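Local coordinates for protein SCO1 homolog 1, mitochondrial (Arabidopsis thaliana, PDB 6N5U) that is thought to serve as a mitochondrial copper metallochaperone, inserting copper into cytochrome c oxidase, and is essential for embryo development, at residues 14-22 with 82-90; 28-39 with 131-142. One frame throughout, in Å; residues are numbered along the deposited sequence.

Contact 1 (14-22 with 82-90); sequences SLIRDDGKR and VQQVHEYVK
The turn of a beta hairpin at one side of the thioredoxin-fold domain is pinned to helix 82-89 here, with Asp18 set against His86. The hairpin joins strands 14-17 and 22-24 through a type I turn from Arg17 to Gly20, in which Gly20 N bonds to Arg17 O. A hydrogen bond runs from His86 ND1 to Asp18 OD1 at 2.9 Å. It is bent, with 142° at the hydrogen, and it uses the anti lone pair of OD1; the ring and carboxylate planes stand 36° apart. Asp18 CG lies between its backbone N and carbonyl carbon (chi1 66°), which aims OD1 at the ring while OD2 accepts from Gly98 N on strand 97-100. The His86 ring turns its ND1 edge to Asp18. Asp18 suits a place where one short side chain must hold both helix and sheet. Val89 CG2 comes within 4.1 Å of Asp18 CG, laying a methyl beside the carboxylate. At the start of the helix Val82 splits its branches: CG2 meets Ile16 CG2 at 3.5 Å, the two chains crossing at about a right angle, while CG1 lies 3.4 Å from Asp18 O, over the turn backbone. Gly20 has positive phi, where a beta carbon would press on the preceding carbonyl. The turn is braced from within by Asp19: OD2 takes the salt bridge from Arg17 NH2 at 2.8 Å, and OD1 accepts Lys21 N at 3.1 Å, an Asx turn. Because ND1 is a donor to a carboxylate, a negative charge on Asp18 would probably stabilise a protonated imidazole at His86.

Contact 2 (28-39 with 131-142); sequences LMGKWTILYFGF and HSIVMYLMSPEM. With CU1 (copper (I) ion), chain D.
Thr33 and Met138, then Leu35 and Tyr136, are hydrogen-bonded pairs that zip strand 32-38 antiparallel to strand 135-138. Met138 N reaches Thr33 O at 2.7 Å and Leu35 N reaches Tyr136 O at 2.9 Å; beyond the strand, Gly30 N bonds to Pro140 O on a lone pair at 2.8 Å, nearly straight. In CH-pi contacts, Ser139 CA and Pro140 CD lie over one face of the Trp32 indole, Pro140 CD 3.8 Å from the centroid of the five-membered ring. Trp32 CG stands beside its backbone N (chi1 -81°), which lays the ring across the type I turn from Ser139 to Met142. Flat and broad, it can also bring CE3 to within 3.5 Å of Leu137 CD1. With an alanine here, Pro140 and Leu137 would probably lose their shared support and a gap would open at that turn. Apolar packing fills both faces: Ile34 CG2 against Met135 CB, and Leu35 CD1 against Met138 CG. At the far end His131 NE2 binds copper at 2.5 Å, completing a site with Cys42 and Cys46, while its ND1 donates to Ser132 O. The Phe39 ring meets the His131 ring rim to rim. This is the Sco-type copper site, set at the end of a central thioredoxin-fold strand.

How the contacts relate
From the N terminus, the hairpin segment 14-22 comes first, 28-39 follows a few residues later, then 82-90 and finally 131-142, and the two contacts therefore cross instead of nesting. Contact 1 closes a loop of 59 residues that holds strand 32-38 and helix 45-64; contact 2 closes one of 91 residues that takes in helix 82-89. Both act on the same mixed sheet: contact 1 fastens a helix to the hairpin at one edge, whereas contact 2 pairs strands toward the other edge, between strands 68-74 and 144-148. Their centres are 16 Å apart, yet they meet loosely where Tyr88 OH lies 4.3 Å from Phe39 O, near the copper site.

Contact 1 (14-22 with 82-90)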
loop_
_atom_site.group_PDB
_atom_site.type_symbol
_atom_site.label_atom_id
_atom_site.label_comp_id
_atom_site.label_asym_id
_atom_site.label_seq_id
_atom_site.Cartn_x
_atom_site.Cartn_y
_atom_site.Cartn_z
ATOM N N SER A 14 1.041 13.009 6.563
ATOM C CA SER A 14 0.077 13.087 7.648
ATOM C C SER A 14 -1.226 12.584 7.051
ATOM O O SER A 14 -1.875 13.295 6.288
ATOM C CB SER A 14 -0.052 14.503 8.202
ATOM O OG SER A 14 -0.702 14.472 9.464
ATOM N N LEU A 15 -1.544 11.315 7.310
ATOM C CA LEU A 15 -2.723 10.652 6.763
ATOM C C LEU A 15 -3.655 10.168 7.881
ATOM O O LEU A 15 -3.323 10.312 9.061
ATOM C CB LEU A 15 -2.287 9.478 5.842
ATOM C CG LEU A 15 -1.538 9.848 4.545
ATOM C CD1 LEU A 15 -0.929 8.642 3.902
ATOM C CD2 LEU A 15 -2.453 10.496 3.546
ATOM N N ILE A 16 -4.833 9.638 7.505
ATOM C CA ILE A 16 -5.812 9.088 8.437
ATOM C C ILE A 16 -5.897 7.587 8.204
ATOM O O ILE A 16 -6.120 7.149 7.070
ATOM C CB ILE A 16 -7.193 9.782 8.358
ATOM C CG1 ILE A 16 -7.062 11.298 8.611
ATOM C CG2 ILE A 16 -8.167 9.172 9.372
ATOM C CD1 ILE A 16 -7.245 12.142 7.425
ATOM N N ARG A 17 -5.685 6.803 9.274
ATOM C CA ARG A 17 -5.717 5.345 9.245
ATOM C C ARG A 17 -7.170 4.840 9.241
ATOM O O ARG A 17 -8.067 5.570 9.644
ATOM C CB ARG A 17 -4.904 4.803 10.423
ATOM C CG ARG A 17 -4.568 3.324 10.356
ATOM C CD ARG A 17 -3.506 2.978 11.366
ATOM N NE ARG A 17 -4.009 3.079 12.734
ATOM C CZ ARG A 17 -3.239 3.202 13.810
ATOM N NH1 ARG A 17 -1.917 3.264 13.686
ATOM N NH2 ARG A 17 -3.782 3.263 15.018
ATOM N N ASP A 18 -7.394 3.603 8.767
ATOM C CA ASP A 18 -8.699 2.926 8.653
ATOM C C ASP A 18 -9.503 2.871 9.969
ATOM O O ASP A 18 -10.699 2.589 9.937
ATOM C CB ASP A 18 -8.530 1.513 8.052
ATOM C CG ASP A 18 -7.762 0.555 8.933
ATOM O OD1 ASP A 18 -8.387 -0.063 9.826
ATOM O OD2 ASP A 18 -6.539 0.427 8.739
ATOM N N ASP A 19 -8.841 3.129 11.112
ATOM C CA ASP A 19 -9.457 3.143 12.433
ATOM C C ASP A 19 -9.921 4.547 12.823
ATOM O O ASP A 19 -10.591 4.705 13.840
ATOM C CB ASP A 19 -8.494 2.554 13.476
ATOM C CG ASP A 19 -7.202 3.316 13.703
ATOM O OD1 ASP A 19 -6.837 4.156 12.841
ATOM O OD2 ASP A 19 -6.551 3.070 14.737
ATOM N N GLY A 20 -9.592 5.537 11.995
ATOM C CA GLY A 20 -9.937 6.937 12.215
ATOM C C GLY A 20 -8.832 7.762 12.855
ATOM O O GLY A 20 -8.964 8.979 12.947
ATOM N N LYS A 21 -7.736 7.117 13.301
ATOM C CA LYS A 21 -6.586 7.773 13.928
ATOM C C LYS A 21 -5.738 8.506 12.890
ATOM O O LYS A 21 -5.552 7.996 11.785
ATOM C CB LYS A 21 -5.697 6.737 14.648
ATOM C CG LYS A 21 -4.734 7.340 15.680
ATOM C CD LYS A 21 -3.639 6.370 16.133
ATOM C CE LYS A 21 -3.026 6.731 17.470
ATOM N NZ LYS A 21 -1.964 7.766 17.355
ATOM N N ARG A 22 -5.195 9.687 13.254
ATOM C CA ARG A 22 -4.278 10.407 12.376
ATOM C C ARG A 22 -2.892 9.805 12.590
ATOM O O ARG A 22 -2.459 9.598 13.729
ATOM C CB ARG A 22 -4.270 11.924 12.621
ATOM C CG ARG A 22 -3.375 12.663 11.615
ATOM C CD ARG A 22 -3.487 14.177 11.673
ATOM N NE ARG A 22 -4.810 14.654 11.265
ATOM C CZ ARG A 22 -5.195 14.826 10.004
ATOM N NH1 ARG A 22 -4.362 14.562 9.004
ATOM N NH2 ARG A 22 -6.419 15.265 9.734
ATOM N N VAL A 82 -12.700 6.757 5.484
ATOM C CA VAL A 82 -12.190 5.895 6.552
ATOM C C VAL A 82 -12.992 4.591 6.613
ATOM O O VAL A 82 -12.382 3.524 6.551
ATOM C CB VAL A 82 -12.077 6.624 7.921
ATOM C CG1 VAL A 82 -11.780 5.658 9.067
ATOM C CG2 VAL A 82 -11.003 7.704 7.855
ATOM N N GLN A 83 -14.345 4.679 6.652
ATOM C CA GLN A 83 -15.258 3.532 6.732
ATOM C C GLN A 83 -15.166 2.652 5.498
ATOM O O GLN A 83 -15.221 1.426 5.628
ATOM C CB GLN A 83 -16.698 4.007 6.948
ATOM C CG GLN A 83 -17.642 2.957 7.520
ATOM C CD GLN A 83 -19.106 3.363 7.371
ATOM O OE1 GLN A 83 -19.533 4.470 7.749
ATOM N NE2 GLN A 83 -19.912 2.466 6.808
ATOM N N GLN A 84 -15.013 3.280 4.307
ATOM C CA GLN A 84 -14.872 2.584 3.026
ATOM C C GLN A 84 -13.540 1.819 2.981
ATOM O O GLN A 84 -13.535 0.626 2.684
ATOM C CB GLN A 84 -15.012 3.573 1.853
ATOM C CG GLN A 84 -14.786 2.960 0.466
ATOM C CD GLN A 84 -15.893 2.059 -0.033
ATOM O OE1 GLN A 84 -16.903 1.836 0.622
ATOM N NE2 GLN A 84 -15.730 1.524 -1.227
ATOM N N VAL A 85 -12.434 2.491 3.324
ATOM C CA VAL A 85 -11.093 1.899 3.357
ATOM C C VAL A 85 -11.031 0.766 4.398
ATOM O O VAL A 85 -10.482 -0.293 4.096
ATOM C CB VAL A 85 -9.980 2.971 3.559
ATOM C CG1 VAL A 85 -8.616 2.324 3.754
ATOM C CG2 VAL A 85 -9.938 3.939 2.390
ATOM N N HIS A 86 -11.632 0.982 5.592
ATOM C CA HIS A 86 -11.682 -0.000 6.675
ATOM C C HIS A 86 -12.357 -1.298 6.227
ATOM O O HIS A 86 -11.787 -2.371 6.413
ATOM C CB HIS A 86 -12.405 0.568 7.909
ATOM C CG HIS A 86 -12.383 -0.364 9.076
ATOM N ND1 HIS A 86 -11.290 -0.432 9.919
ATOM C CD2 HIS A 86 -13.299 -1.281 9.463
ATOM C CE1 HIS A 86 -11.589 -1.360 10.814
ATOM N NE2 HIS A 86 -12.789 -1.900 10.580
ATOM N N GLU A 87 -13.561 -1.189 5.639
ATOM C CA GLU A 87 -14.342 -2.313 5.147
ATOM C C GLU A 87 -13.614 -3.081 4.043
ATOM O O GLU A 87 -13.629 -4.311 4.030
ATOM C CB GLU A 87 -15.739 -1.834 4.693
ATOM C CG GLU A 87 -16.730 -1.675 5.844
ATOM C CD GLU A 87 -18.050 -0.987 5.535
ATOM O OE1 GLU A 87 -18.117 -0.219 4.547
ATOM O OE2 GLU A 87 -19.019 -1.197 6.300
ATOM N N TYR A 88 -12.922 -2.351 3.162
ATOM C CA TYR A 88 -12.167 -2.906 2.042
ATOM C C TYR A 88 -10.945 -3.686 2.484
ATOM O O TYR A 88 -10.799 -4.828 2.058
ATOM C CB TYR A 88 -11.778 -1.781 1.073
ATOM C CG TYR A 88 -11.148 -2.225 -0.231
ATOM C CD1 TYR A 88 -11.916 -2.812 -1.237
ATOM C CD2 TYR A 88 -9.799 -1.989 -0.492
ATOM C CE1 TYR A 88 -11.352 -3.177 -2.458
ATOM C CE2 TYR A 88 -9.222 -2.363 -1.705
ATOM C CZ TYR A 88 -10.003 -2.948 -2.691
ATOM O OH TYR A 88 -9.439 -3.326 -3.889
ATOM N N VAL A 89 -10.077 -3.083 3.340
ATOM C CA VAL A 89 -8.794 -3.659 3.790
ATOM C C VAL A 89 -8.987 -4.955 4.573
ATOM O O VAL A 89 -8.229 -5.907 4.359
ATOM C CB VAL A 89 -7.827 -2.674 4.530
ATOM C CG1 VAL A 89 -7.368 -1.540 3.620
ATOM C CG2 VAL A 89 -8.399 -2.134 5.840
ATOM N N LYS A 90 -10.029 -5.012 5.421
ATOM C CA LYS A 90 -10.353 -6.177 6.248
ATOM C C LYS A 90 -10.592 -7.454 5.427
ATOM O O LYS A 90 -10.443 -8.561 5.965
ATOM C CB LYS A 90 -11.578 -5.875 7.132
ATOM C CG LYS A 90 -11.283 -5.080 8.408
ATOM C CD LYS A 90 -10.309 -5.731 9.407
ATOM C CE LYS A 90 -10.219 -4.929 10.684
ATOM N NZ LYS A 90 -11.364 -5.208 11.600
#

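Contact 2 (28-39 with 131-142)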
loop_
_atom_site.group_PDB
_atom_site.type_symbol
_atom_site.label_atom_id
_atom_site.label_comp_id
_atom_site.label_asym_id
_atom_site.label_seq_id
_atom_site.Cartn_x
_atom_site.Cartn_y
_atom_site.Cartn_z
ATOM N N LEU A 28 4.399 3.910 11.429
ATOM C CA LEU A 28 4.705 2.719 10.639
ATOM C C LEU A 28 6.067 2.143 11.012
ATOM O O LEU A 28 6.362 1.004 10.651
ATOM C CB LEU A 28 4.654 3.074 9.143
ATOM C CG LEU A 28 3.289 3.042 8.411
ATOM C CD1 LEU A 28 2.263 3.986 9.041
ATOM C CD2 LEU A 28 3.461 3.448 6.944
ATOM N N MET A 29 6.890 2.926 11.733
ATOM C CA MET A 29 8.235 2.528 12.183
ATOM C C MET A 29 8.185 1.427 13.243
ATOM O O MET A 29 7.185 1.290 13.968
ATOM C CB MET A 29 9.032 3.746 12.682
ATOM C CG MET A 29 9.632 4.557 11.569
ATOM S SD MET A 29 10.234 6.167 12.110
ATOM C CE MET A 29 11.982 5.778 12.528
ATOM N N GLY A 30 9.255 0.633 13.290
ATOM C CA GLY A 30 9.390 -0.494 14.206
ATOM C C GLY A 30 9.181 -1.850 13.557
ATOM O O GLY A 30 9.467 -2.873 14.182
ATOM N N LYS A 31 8.666 -1.875 12.304
ATOM C CA LYS A 31 8.420 -3.104 11.539
ATOM C C LYS A 31 8.672 -2.897 10.046
ATOM O O LYS A 31 8.480 -1.777 9.552
ATOM C CB LYS A 31 6.960 -3.578 11.723
ATOM C CG LYS A 31 6.649 -4.212 13.078
ATOM C CD LYS A 31 5.657 -5.349 12.948
ATOM C CE LYS A 31 5.225 -5.879 14.291
ATOM N NZ LYS A 31 4.328 -7.053 14.153
ATOM N N TRP A 32 9.066 -3.985 9.315
ATOM C CA TRP A 32 9.224 -3.976 7.845
ATOM C C TRP A 32 7.831 -3.744 7.259
ATOM O O TRP A 32 6.853 -4.362 7.720
ATOM C CB TRP A 32 9.787 -5.303 7.314
ATOM C CG TRP A 32 11.262 -5.421 7.454
ATOM C CD1 TRP A 32 11.941 -5.927 8.518
ATOM C CD2 TRP A 32 12.253 -4.961 6.527
ATOM N NE1 TRP A 32 13.293 -5.851 8.296
ATOM C CE2 TRP A 32 13.513 -5.238 7.092
ATOM C CE3 TRP A 32 12.197 -4.364 5.259
ATOM C CZ2 TRP A 32 14.704 -4.934 6.444
ATOM C CZ3 TRP A 32 13.385 -4.045 4.622
ATOM C CH2 TRP A 32 14.619 -4.346 5.207
ATOM N N THR A 33 7.741 -2.824 6.282
ATOM C CA THR A 33 6.475 -2.394 5.698
ATOM C C THR A 33 6.474 -2.452 4.174
ATOM O O THR A 33 7.489 -2.127 3.546
ATOM C CB THR A 33 6.183 -0.980 6.235
ATOM O OG1 THR A 33 6.089 -1.030 7.660
ATOM C CG2 THR A 33 4.927 -0.360 5.664
ATOM N N ILE A 34 5.327 -2.837 3.578
ATOM C CA ILE A 34 5.150 -2.834 2.121
ATOM C C ILE A 34 3.993 -1.904 1.813
ATOM O O ILE A 34 2.888 -2.176 2.260
ATOM C CB ILE A 34 4.988 -4.238 1.449
ATOM C CG1 ILE A 34 6.200 -5.157 1.743
ATOM C CG2 ILE A 34 4.783 -4.080 -0.069
ATOM C CD1 ILE A 34 6.005 -6.648 1.426
ATOM N N LEU A 35 4.238 -0.798 1.072
ATOM C CA LEU A 35 3.195 0.195 0.745
ATOM C C LEU A 35 2.671 -0.019 -0.672
ATOM O O LEU A 35 3.471 -0.117 -1.596
ATOM C CB LEU A 35 3.697 1.648 0.873
ATOM C CG LEU A 35 4.514 2.079 2.084
ATOM C CD1 LEU A 35 5.275 3.345 1.762
ATOM C CD2 LEU A 35 3.640 2.386 3.272
ATOM N N TYR A 36 1.345 -0.116 -0.837
ATOM C CA TYR A 36 0.688 -0.308 -2.128
ATOM C C TYR A 36 -0.289 0.837 -2.297
ATOM O O TYR A 36 -1.115 1.092 -1.412
ATOM C CB TYR A 36 -0.026 -1.698 -2.257
ATOM C CG TYR A 36 -0.828 -1.851 -3.539
ATOM C CD1 TYR A 36 -0.195 -2.113 -4.752
ATOM C CD2 TYR A 36 -2.206 -1.645 -3.555
ATOM C CE1 TYR A 36 -0.909 -2.144 -5.954
ATOM C CE2 TYR A 36 -2.933 -1.675 -4.750
ATOM C CZ TYR A 36 -2.282 -1.939 -5.947
ATOM O OH TYR A 36 -2.982 -1.984 -7.132
ATOM N N PHE A 37 -0.186 1.541 -3.417
ATOM C CA PHE A 37 -1.086 2.666 -3.690
ATOM C C PHE A 37 -2.198 2.134 -4.590
ATOM O O PHE A 37 -1.911 1.472 -5.602
ATOM C CB PHE A 37 -0.312 3.830 -4.344
ATOM C CG PHE A 37 0.628 4.591 -3.420
ATOM C CD1 PHE A 37 1.846 4.040 -3.027
ATOM C CD2 PHE A 37 0.305 5.872 -2.969
ATOM C CE1 PHE A 37 2.697 4.723 -2.161
ATOM C CE2 PHE A 37 1.166 6.562 -2.106
ATOM C CZ PHE A 37 2.351 5.973 -1.700
ATOM N N GLY A 38 -3.436 2.358 -4.173
ATOM C CA GLY A 38 -4.602 1.881 -4.903
ATOM C C GLY A 38 -5.856 2.678 -4.640
ATOM O O GLY A 38 -5.776 3.777 -4.098
ATOM N N PHE A 39 -7.022 2.133 -5.052
ATOM C CA PHE A 39 -8.371 2.704 -4.878
ATOM C C PHE A 39 -9.424 1.579 -4.738
ATOM O O PHE A 39 -9.392 0.627 -5.513
ATOM C CB PHE A 39 -8.715 3.752 -5.955
ATOM C CG PHE A 39 -9.129 3.309 -7.341
ATOM C CD1 PHE A 39 -8.176 2.962 -8.290
ATOM C CD2 PHE A 39 -10.460 3.391 -7.745
ATOM C CE1 PHE A 39 -8.559 2.587 -9.583
ATOM C CE2 PHE A 39 -10.842 3.032 -9.044
ATOM C CZ PHE A 39 -9.891 2.623 -9.949
ATOM N N HIS A 131 -3.491 4.858 -12.243
ATOM C CA HIS A 131 -2.349 5.054 -11.347
ATOM C C HIS A 131 -1.228 4.062 -11.556
ATOM O O HIS A 131 -1.384 3.078 -12.289
ATOM C CB HIS A 131 -2.814 5.020 -9.873
ATOM C CG HIS A 131 -3.389 3.688 -9.467
ATOM N ND1 HIS A 131 -2.603 2.710 -8.886
ATOM C CD2 HIS A 131 -4.644 3.209 -9.620
ATOM C CE1 HIS A 131 -3.416 1.697 -8.656
ATOM N NE2 HIS A 131 -4.658 1.961 -9.078
ATOM N N SER A 132 -0.097 4.331 -10.884
ATOM C CA SER A 132 1.131 3.537 -10.920
ATOM C C SER A 132 0.883 2.244 -10.148
ATOM O O SER A 132 0.352 2.300 -9.030
ATOM C CB SER A 132 2.273 4.307 -10.262
ATOM O OG SER A 132 2.327 5.679 -10.616
ATOM N N ILE A 133 1.192 1.084 -10.756
ATOM C CA ILE A 133 1.010 -0.223 -10.088
ATOM C C ILE A 133 2.342 -0.510 -9.448
ATOM O O ILE A 133 3.307 -0.922 -10.119
ATOM C CB ILE A 133 0.462 -1.337 -11.006
ATOM C CG1 ILE A 133 -0.883 -0.888 -11.608
ATOM C CG2 ILE A 133 0.316 -2.655 -10.231
ATOM C CD1 ILE A 133 -1.040 -1.148 -13.076
ATOM N N VAL A 134 2.421 -0.156 -8.151
ATOM C CA VAL A 134 3.654 -0.127 -7.387
ATOM C C VAL A 134 3.557 -0.710 -5.949
ATOM O O VAL A 134 2.527 -0.594 -5.308
ATOM C CB VAL A 134 4.071 1.380 -7.360
ATOM C CG1 VAL A 134 5.235 1.622 -6.442
ATOM C CG2 VAL A 134 4.412 1.903 -8.749
ATOM N N MET A 135 4.664 -1.274 -5.446
ATOM C CA MET A 135 4.843 -1.747 -4.076
ATOM C C MET A 135 6.215 -1.278 -3.624
ATOM O O MET A 135 7.196 -1.351 -4.386
ATOM C CB MET A 135 4.690 -3.272 -3.920
ATOM C CG MET A 135 3.281 -3.739 -4.101
ATOM S SD MET A 135 3.017 -5.507 -4.105
ATOM C CE MET A 135 4.091 -6.021 -5.564
ATOM N N TYR A 136 6.277 -0.784 -2.387
ATOM C CA TYR A 136 7.498 -0.220 -1.825
ATOM C C TYR A 136 7.857 -0.903 -0.536
ATOM O O TYR A 136 7.103 -0.811 0.435
ATOM C CB TYR A 136 7.312 1.287 -1.550
ATOM C CG TYR A 136 7.111 2.153 -2.765
ATOM C CD1 TYR A 136 8.162 2.414 -3.639
ATOM C CD2 TYR A 136 5.891 2.778 -3.007
ATOM C CE1 TYR A 136 8.003 3.258 -4.735
ATOM C CE2 TYR A 136 5.724 3.641 -4.094
ATOM C CZ TYR A 136 6.785 3.879 -4.954
ATOM O OH TYR A 136 6.632 4.629 -6.094
ATOM N N LEU A 137 8.999 -1.582 -0.509
ATOM C CA LEU A 137 9.402 -2.247 0.714
ATOM C C LEU A 137 10.229 -1.245 1.512
ATOM O O LEU A 137 11.352 -0.911 1.128
ATOM C CB LEU A 137 10.143 -3.577 0.419
ATOM C CG LEU A 137 11.004 -4.197 1.534
ATOM C CD1 LEU A 137 10.158 -4.983 2.528
ATOM C CD2 LEU A 137 12.087 -5.047 0.952
ATOM N N MET A 138 9.611 -0.700 2.567
ATOM C CA MET A 138 10.202 0.229 3.530
ATOM C C MET A 138 10.735 -0.640 4.663
ATOM O O MET A 138 10.161 -1.698 4.941
ATOM C CB MET A 138 9.132 1.182 4.109
ATOM C CG MET A 138 8.435 2.050 3.085
ATOM S SD MET A 138 9.556 3.160 2.198
ATOM C CE MET A 138 9.339 2.551 0.644
ATOM N N SER A 139 11.817 -0.198 5.317
ATOM C CA SER A 139 12.440 -0.921 6.425
ATOM C C SER A 139 11.861 -0.523 7.828
ATOM O O SER A 139 10.963 0.332 7.873
ATOM C CB SER A 139 13.958 -0.766 6.358
ATOM O OG SER A 139 14.363 0.584 6.217
ATOM N N PRO A 140 12.328 -1.113 8.974
ATOM C CA PRO A 140 11.771 -0.722 10.285
ATOM C C PRO A 140 12.060 0.718 10.729
ATOM O O PRO A 140 11.507 1.162 11.738
ATOM C CB PRO A 140 12.371 -1.756 11.248
ATOM C CG PRO A 140 12.845 -2.874 10.374
ATOM C CD PRO A 140 13.330 -2.184 9.148
ATOM N N GLU A 141 12.914 1.441 9.985
ATOM C CA GLU A 141 13.204 2.859 10.244
ATOM C C GLU A 141 12.599 3.720 9.125
ATOM O O GLU A 141 12.948 4.891 8.984
ATOM C CB GLU A 141 14.713 3.152 10.434
ATOM C CG GLU A 141 15.441 2.339 11.508
ATOM C CD GLU A 141 14.876 2.218 12.918
ATOM O OE1 GLU A 141 14.552 3.260 13.533
ATOM O OE2 GLU A 141 14.783 1.072 13.417
ATOM N N MET A 142 11.654 3.135 8.368
ATOM C CA MET A 142 10.922 3.733 7.247
ATOM C C MET A 142 11.842 4.344 6.166
ATOM O O MET A 142 11.575 5.434 5.653
ATOM C CB MET A 142 9.835 4.730 7.707
ATOM C CG MET A 142 8.499 4.071 8.019
ATOM S SD MET A 142 7.544 3.461 6.596
ATOM C CE MET A 142 6.842 5.009 5.959
HETATM CU CU CU1 D . -6.194 -0.050 -9.173
#